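Local atomic coordinates of CrtC domain-containing protein (Fusarium vanettenii 77-13-4, PDB entry 7A0Q), a protein that probably hydrates the isoflavonoid phytoalexin kievitone, as the kievitone hydratase of a plant-pathogenic fungus. Residues K25-S33 / Y64-Y73. Residues are numbered along the deposited sequence; the frame is centred on the assembly and turned at random.
Sequences KFPFKPENS and YITTTNNEQY
Q72 reads the backbone of F26 much as a strand neighbour would, using both ends of its side-chain amide. Q72 OE1 accepts the N-H of F26 N at 2.9 Å on an in-plane lone pair, while Q72 NE2 gives a hydrogen to F26 O, also 2.9 Å away and lying in the amide plane. The second N-H of NE2 runs almost straight (174°) to T66 OG1, a hydroxyl that also bonds to the backbone oxygen of K200. Three bonds thus fix the rotation of this buried amide. Glutamine suits the place because it offers donor and acceptor together on a chain that, extended beyond CG, spans the gap to F26.

Nearer the surface, K25 bends at chi2 (-73°). Lysine fits here because its long aliphatic part passes the Q72 amide and still brings K25 NZ to N70 O, 2.7 Å away and nearly along the C=O axis, where the type I turn T67-N70 ends. A water links the same ammonium to Q72 N.

The apolar share falls to F28, whose flat phenyl faces suit two methylene groups: Y64 CB sits 3.5 Å from the F28 centroid, almost on the ring normal, in a CH-pi contact, and F26 CB lies against the opposite face toward the rim. The Y64 ring leans obliquely to F28, planes 57° apart, and its hydroxyl bonds to Q223. F28 and Y64 both meet Y336 of the eight-stranded lipocalin-like barrel, which probably places the contact where the two domains join.

The irregular N-terminal segment is therefore held on the antiparallel hairpin of strands 58-66 and 72-81 by side-chain-to-backbone bonds, from Q72 to F26 and from K25 to N70, and by an aromatic ring packed on both faces.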
ATOM      1  N   LYS A  25       3.441   7.603  20.709  1.00 31.76           N
ATOM      2  CA  LYS A  25       3.560   6.459  19.808  1.00 26.93           C
ATOM      3  C   LYS A  25       2.246   6.214  19.076  1.00 28.78           C
ATOM      4  O   LYS A  25       1.162   6.390  19.645  1.00 31.59           O
ATOM      5  CB  LYS A  25       3.972   5.198  20.571  1.00 31.93           C
ATOM      6  CG  LYS A  25       5.247   5.341  21.405  1.00 32.54           C
ATOM      7  CD  LYS A  25       6.491   5.390  20.534  1.00 36.75           C
ATOM      8  CE  LYS A  25       7.735   5.678  21.355  1.00 32.33           C
ATOM      9  NZ  LYS A  25       8.960   5.504  20.541  1.00 35.21           N
ATOM     10  N   PHE A  26       2.340   5.806  17.813  1.00 22.43           N
ATOM     11  CA  PHE A  26       1.112   5.508  17.088  1.00 24.38           C
ATOM     12  C   PHE A  26       0.546   4.172  17.555  1.00 22.22           C
ATOM     13  O   PHE A  26       1.309   3.258  17.872  1.00 21.32           O
ATOM     14  CB  PHE A  26       1.367   5.460  15.587  1.00 21.07           C
ATOM     15  CG  PHE A  26       1.658   6.788  14.993  1.00 22.07           C
ATOM     16  CD1 PHE A  26       0.623   7.628  14.620  1.00 21.79           C
ATOM     17  CD2 PHE A  26       2.967   7.215  14.827  1.00 21.99           C
ATOM     18  CE1 PHE A  26       0.883   8.867  14.079  1.00 24.31           C
ATOM     19  CE2 PHE A  26       3.236   8.457  14.287  1.00 25.24           C
ATOM     20  CZ  PHE A  26       2.191   9.286  13.917  1.00 24.19           C
ATOM     21  N   PRO A  27      -0.789   4.029  17.607  1.00 20.73           N
ATOM     22  CA  PRO A  27      -1.417   2.810  18.129  1.00 19.85           C
ATOM     23  C   PRO A  27      -1.475   1.662  17.116  1.00 21.82           C
ATOM     24  O   PRO A  27      -2.531   1.069  16.880  1.00 22.45           O
ATOM     25  CB  PRO A  27      -2.814   3.295  18.526  1.00 22.03           C
ATOM     26  CG  PRO A  27      -3.109   4.390  17.556  1.00 21.68           C
ATOM     27  CD  PRO A  27      -1.785   5.051  17.236  1.00 23.38           C
ATOM     28  N   PHE A  28      -0.317   1.324  16.535  1.00 19.07           N
ATOM     29  CA  PHE A  28      -0.234   0.173  15.639  1.00 18.57           C
ATOM     30  C   PHE A  28      -0.613  -1.103  16.381  1.00 23.70           C
ATOM     31  O   PHE A  28      -0.114  -1.365  17.480  1.00 22.32           O
ATOM     32  CB  PHE A  28       1.180   0.020  15.073  1.00 19.81           C
ATOM     33  CG  PHE A  28       1.706   1.224  14.340  1.00 18.11           C
ATOM     34  CD1 PHE A  28       0.857   2.136  13.721  1.00 19.18           C
ATOM     35  CD2 PHE A  28       3.078   1.420  14.245  1.00 19.59           C
ATOM     36  CE1 PHE A  28       1.376   3.231  13.030  1.00 20.73           C
ATOM     37  CE2 PHE A  28       3.599   2.512  13.568  1.00 18.97           C
ATOM     38  CZ  PHE A  28       2.752   3.419  12.957  1.00 19.79           C
ATOM     39  N   LYS A  29      -1.480  -1.913  15.765  1.00 20.59           N
ATOM     40  CA  LYS A  29      -1.831  -3.210  16.329  1.00 18.12           C
ATOM     41  C   LYS A  29      -2.541  -4.036  15.267  1.00 19.04           C
ATOM     42  O   LYS A  29      -3.195  -3.469  14.381  1.00 21.04           O
ATOM     43  CB  LYS A  29      -2.716  -3.055  17.576  1.00 25.72           C
ATOM     44  CG  LYS A  29      -4.021  -2.331  17.332  1.00 29.66           C
ATOM     45  CD  LYS A  29      -4.770  -2.065  18.643  1.00 34.65           C
ATOM     46  CE  LYS A  29      -4.009  -1.076  19.525  1.00 43.93           C
ATOM     47  NZ  LYS A  29      -4.779  -0.628  20.728  1.00 45.49           N
ATOM     48  N   PRO A  30      -2.444  -5.357  15.319  1.00 19.40           N
ATOM     49  CA  PRO A  30      -3.090  -6.190  14.304  1.00 19.25           C
ATOM     50  C   PRO A  30      -4.553  -6.451  14.624  1.00 22.55           C
ATOM     51  O   PRO A  30      -5.007  -6.342  15.767  1.00 21.42           O
ATOM     52  CB  PRO A  30      -2.291  -7.491  14.359  1.00 19.10           C
ATOM     53  CG  PRO A  30      -1.890  -7.587  15.815  1.00 20.07           C
ATOM     54  CD  PRO A  30      -1.666  -6.166  16.280  1.00 18.00           C
ATOM     55  N   GLU A  31      -5.290  -6.813  13.580  1.00 17.99           N
ATOM     56  CA  GLU A  31      -6.586  -7.430  13.791  1.00 17.88           C
ATOM     57  C   GLU A  31      -6.406  -8.924  14.023  1.00 20.43           C
ATOM     58  O   GLU A  31      -5.327  -9.491  13.812  1.00 21.04           O
ATOM     59  CB  GLU A  31      -7.520  -7.153  12.606  1.00 19.46           C
ATOM     60  CG  GLU A  31      -7.952  -5.705  12.595  1.00 19.39           C
ATOM     61  CD  GLU A  31      -8.778  -5.322  11.375  1.00 24.51           C
ATOM     62  OE1 GLU A  31      -8.709  -6.029  10.344  1.00 19.62           O
ATOM     63  OE2 GLU A  31      -9.496  -4.304  11.469  1.00 23.79           O
ATOM     64  N   ASN A  32      -7.474  -9.565  14.500  1.00 22.49           N
ATOM     65  CA  ASN A  32      -7.471 -11.004  14.711  1.00 23.72           C
ATOM     66  C   ASN A  32      -8.797 -11.567  14.197  1.00 28.14           C
ATOM     67  O   ASN A  32      -9.577 -12.175  14.927  1.00 30.66           O
ATOM     68  CB  ASN A  32      -7.237 -11.355  16.184  1.00 24.20           C
ATOM     69  CG  ASN A  32      -7.094 -12.854  16.414  1.00 35.85           C
ATOM     70  OD1 ASN A  32      -6.518 -13.573  15.593  1.00 35.23           O
ATOM     71  ND2 ASN A  32      -7.614 -13.329  17.540  1.00 42.67           N
ATOM     72  N   SER A  33      -9.057 -11.373  12.909  0.59 23.29           N
ATOM     73  CA  SER A  33     -10.307 -11.787  12.292  0.59 24.87           C
ATOM     74  C   SER A  33     -10.030 -12.703  11.105  0.59 24.25           C
ATOM     75  O   SER A  33      -8.881 -12.959  10.733  0.59 24.95           O
ATOM     76  CB  SER A  33     -11.122 -10.568  11.853  0.59 28.51           C
ATOM     77  OG  SER A  33     -10.273  -9.549  11.367  0.59 25.86           O
ATOM     78  N   TYR A  64       3.564  -1.240   9.561  1.00 15.59           N
ATOM     79  CA  TYR A  64       3.596  -0.236  10.614  1.00 16.91           C
ATOM     80  C   TYR A  64       4.099  -0.936  11.869  1.00 16.55           C
ATOM     81  O   TYR A  64       3.375  -1.742  12.460  1.00 17.96           O
ATOM     82  CB  TYR A  64       2.202   0.352  10.818  1.00 17.37           C
ATOM     83  CG  TYR A  64       1.575   0.931   9.561  1.00 17.49           C
ATOM     84  CD1 TYR A  64       0.871   0.126   8.669  1.00 15.87           C
ATOM     85  CD2 TYR A  64       1.693   2.289   9.276  1.00 16.98           C
ATOM     86  CE1 TYR A  64       0.295   0.669   7.519  1.00 17.42           C
ATOM     87  CE2 TYR A  64       1.128   2.839   8.149  1.00 20.96           C
ATOM     88  CZ  TYR A  64       0.432   2.030   7.273  1.00 15.46           C
ATOM     89  OH  TYR A  64      -0.115   2.616   6.162  1.00 17.36           O
ATOM     90  N   ILE A  65       5.339  -0.643  12.264  1.00 17.50           N
ATOM     91  CA  ILE A  65       6.099  -1.493  13.175  1.00 16.47           C
ATOM     92  C   ILE A  65       6.379  -0.745  14.476  1.00 17.88           C
ATOM     93  O   ILE A  65       6.776   0.422  14.450  1.00 19.23           O
ATOM     94  CB  ILE A  65       7.422  -1.946  12.528  1.00 17.94           C
ATOM     95  CG1 ILE A  65       7.168  -3.025  11.463  1.00 18.16           C
ATOM     96  CG2 ILE A  65       8.407  -2.434  13.592  1.00 18.82           C
ATOM     97  CD1 ILE A  65       8.343  -3.258  10.550  1.00 21.09           C
ATOM     98  N   THR A  66       6.154  -1.414  15.605  1.00 17.53           N
ATOM     99  CA  THR A  66       6.815  -1.082  16.863  1.00 18.56           C
ATOM    100  C   THR A  66       7.769  -2.224  17.183  1.00 17.30           C
ATOM    101  O   THR A  66       7.366  -3.390  17.145  1.00 18.36           O
ATOM    102  CB  THR A  66       5.821  -0.898  18.014  1.00 19.09           C
ATOM    103  OG1 THR A  66       4.797   0.033  17.642  1.00 20.11           O
ATOM    104  CG2 THR A  66       6.544  -0.375  19.261  1.00 22.47           C
ATOM    105  N   THR A  67       9.035  -1.895  17.465  1.00 20.17           N
ATOM    106  CA  THR A  67       9.998  -2.923  17.821  1.00 19.44           C
ATOM    107  C   THR A  67       9.887  -3.257  19.308  1.00 17.62           C
ATOM    108  O   THR A  67       9.200  -2.569  20.070  1.00 20.29           O
ATOM    109  CB  THR A  67      11.422  -2.479  17.501  1.00 22.57           C
ATOM    110  OG1 THR A  67      11.726  -1.322  18.284  1.00 23.17           O
ATOM    111  CG2 THR A  67      11.581  -2.148  16.007  1.00 19.56           C
ATOM    112  N   THR A  68      10.574  -4.330  19.715  1.00 19.17           N
ATOM    113  CA  THR A  68      10.530  -4.721  21.119  1.00 20.62           C
ATOM    114  C   THR A  68      11.260  -3.727  22.012  1.00 24.17           C
ATOM    115  O   THR A  68      11.037  -3.740  23.229  1.00 22.67           O
ATOM    116  CB  THR A  68      11.099  -6.129  21.319  1.00 21.77           C
ATOM    117  OG1 THR A  68      12.445  -6.201  20.833  1.00 22.01           O
ATOM    118  CG2 THR A  68      10.243  -7.151  20.591  1.00 24.61           C
ATOM    119  N   ASN A  69      12.113  -2.865  21.448  1.00 19.95           N
ATOM    120  CA  ASN A  69      12.697  -1.766  22.211  1.00 21.81           C
ATOM    121  C   ASN A  69      11.993  -0.436  21.946  1.00 24.73           C
ATOM    122  O   ASN A  69      12.597   0.628  22.122  1.00 26.65           O
ATOM    123  CB  ASN A  69      14.206  -1.669  21.954  1.00 22.86           C
ATOM    124  CG  ASN A  69      14.546  -1.319  20.521  1.00 35.73           C
ATOM    125  OD1 ASN A  69      13.844  -1.708  19.587  1.00 32.29           O
ATOM    126  ND2 ASN A  69      15.649  -0.593  20.337  1.00 32.90           N
ATOM    127  N   ASN A  70      10.725  -0.484  21.517  1.00 22.09           N
ATOM    128  CA  ASN A  70       9.786   0.642  21.509  1.00 18.93           C
ATOM    129  C   ASN A  70      10.087   1.695  20.443  1.00 24.56           C
ATOM    130  O   ASN A  70       9.663   2.848  20.582  1.00 29.30           O
ATOM    131  CB  ASN A  70       9.704   1.316  22.886  1.00 23.86           C
ATOM    132  CG  ASN A  70       8.383   2.026  23.110  1.00 28.27           C
ATOM    133  OD1 ASN A  70       7.334   1.582  22.645  1.00 32.80           O
ATOM    134  ND2 ASN A  70       8.431   3.139  23.834  1.00 30.89           N
ATOM    135  N   GLU A  71      10.788   1.334  19.371  1.00 23.58           N
ATOM    136  CA  GLU A  71      10.960   2.229  18.233  1.00 23.15           C
ATOM    137  C   GLU A  71       9.898   1.933  17.180  1.00 19.17           C
ATOM    138  O   GLU A  71       9.466   0.790  17.025  1.00 23.47           O
ATOM    139  CB  GLU A  71      12.341   2.076  17.598  1.00 22.98           C
ATOM    140  CG  GLU A  71      13.519   2.225  18.549  1.00 25.37           C
ATOM    141  CD  GLU A  71      14.833   2.011  17.827  1.00 31.57           C
ATOM    142  OE1 GLU A  71      15.093   2.728  16.841  1.00 38.00           O
ATOM    143  OE2 GLU A  71      15.601   1.117  18.236  1.00 48.35           O
ATOM    144  N   GLN A  72       9.497   2.962  16.442  1.00 20.38           N
ATOM    145  CA  GLN A  72       8.483   2.787  15.409  1.00 21.28           C
ATOM    146  C   GLN A  72       9.037   3.101  14.025  1.00 20.99           C
ATOM    147  O   GLN A  72       9.788   4.066  13.834  1.00 19.28           O
ATOM    148  CB  GLN A  72       7.249   3.631  15.701  1.00 18.81           C
ATOM    149  CG  GLN A  72       6.503   3.118  16.925  1.00 21.45           C
ATOM    150  CD  GLN A  72       5.128   3.703  17.067  1.00 19.56           C
ATOM    151  OE1 GLN A  72       4.925   4.902  16.879  1.00 23.27           O
ATOM    152  NE2 GLN A  72       4.165   2.859  17.409  1.00 21.03           N
ATOM    153  N   TYR A  73       8.642   2.271  13.059  1.00 19.26           N
ATOM    154  CA  TYR A  73       9.097   2.385  11.683  1.00 19.57           C
ATOM    155  C   TYR A  73       7.925   2.098  10.765  1.00 20.82           C
ATOM    156  O   TYR A  73       6.973   1.416  11.144  1.00 18.75           O
ATOM    157  CB  TYR A  73      10.230   1.401  11.363  1.00 19.08           C
ATOM    158  CG  TYR A  73      11.489   1.637  12.167  1.00 24.13           C
ATOM    159  CD1 TYR A  73      11.627   1.099  13.438  1.00 22.84           C
ATOM    160  CD2 TYR A  73      12.537   2.398  11.651  1.00 27.48           C
ATOM    161  CE1 TYR A  73      12.778   1.318  14.181  1.00 28.04           C
ATOM    162  CE2 TYR A  73      13.694   2.622  12.393  1.00 31.20           C
ATOM    163  CZ  TYR A  73      13.802   2.077  13.656  1.00 29.40           C
ATOM    164  OH  TYR A  73      14.942   2.280  14.408  1.00 28.63           O
TER
HETATM  165  O   HOH W   1       9.326   5.935  17.773  1.00 33.11           O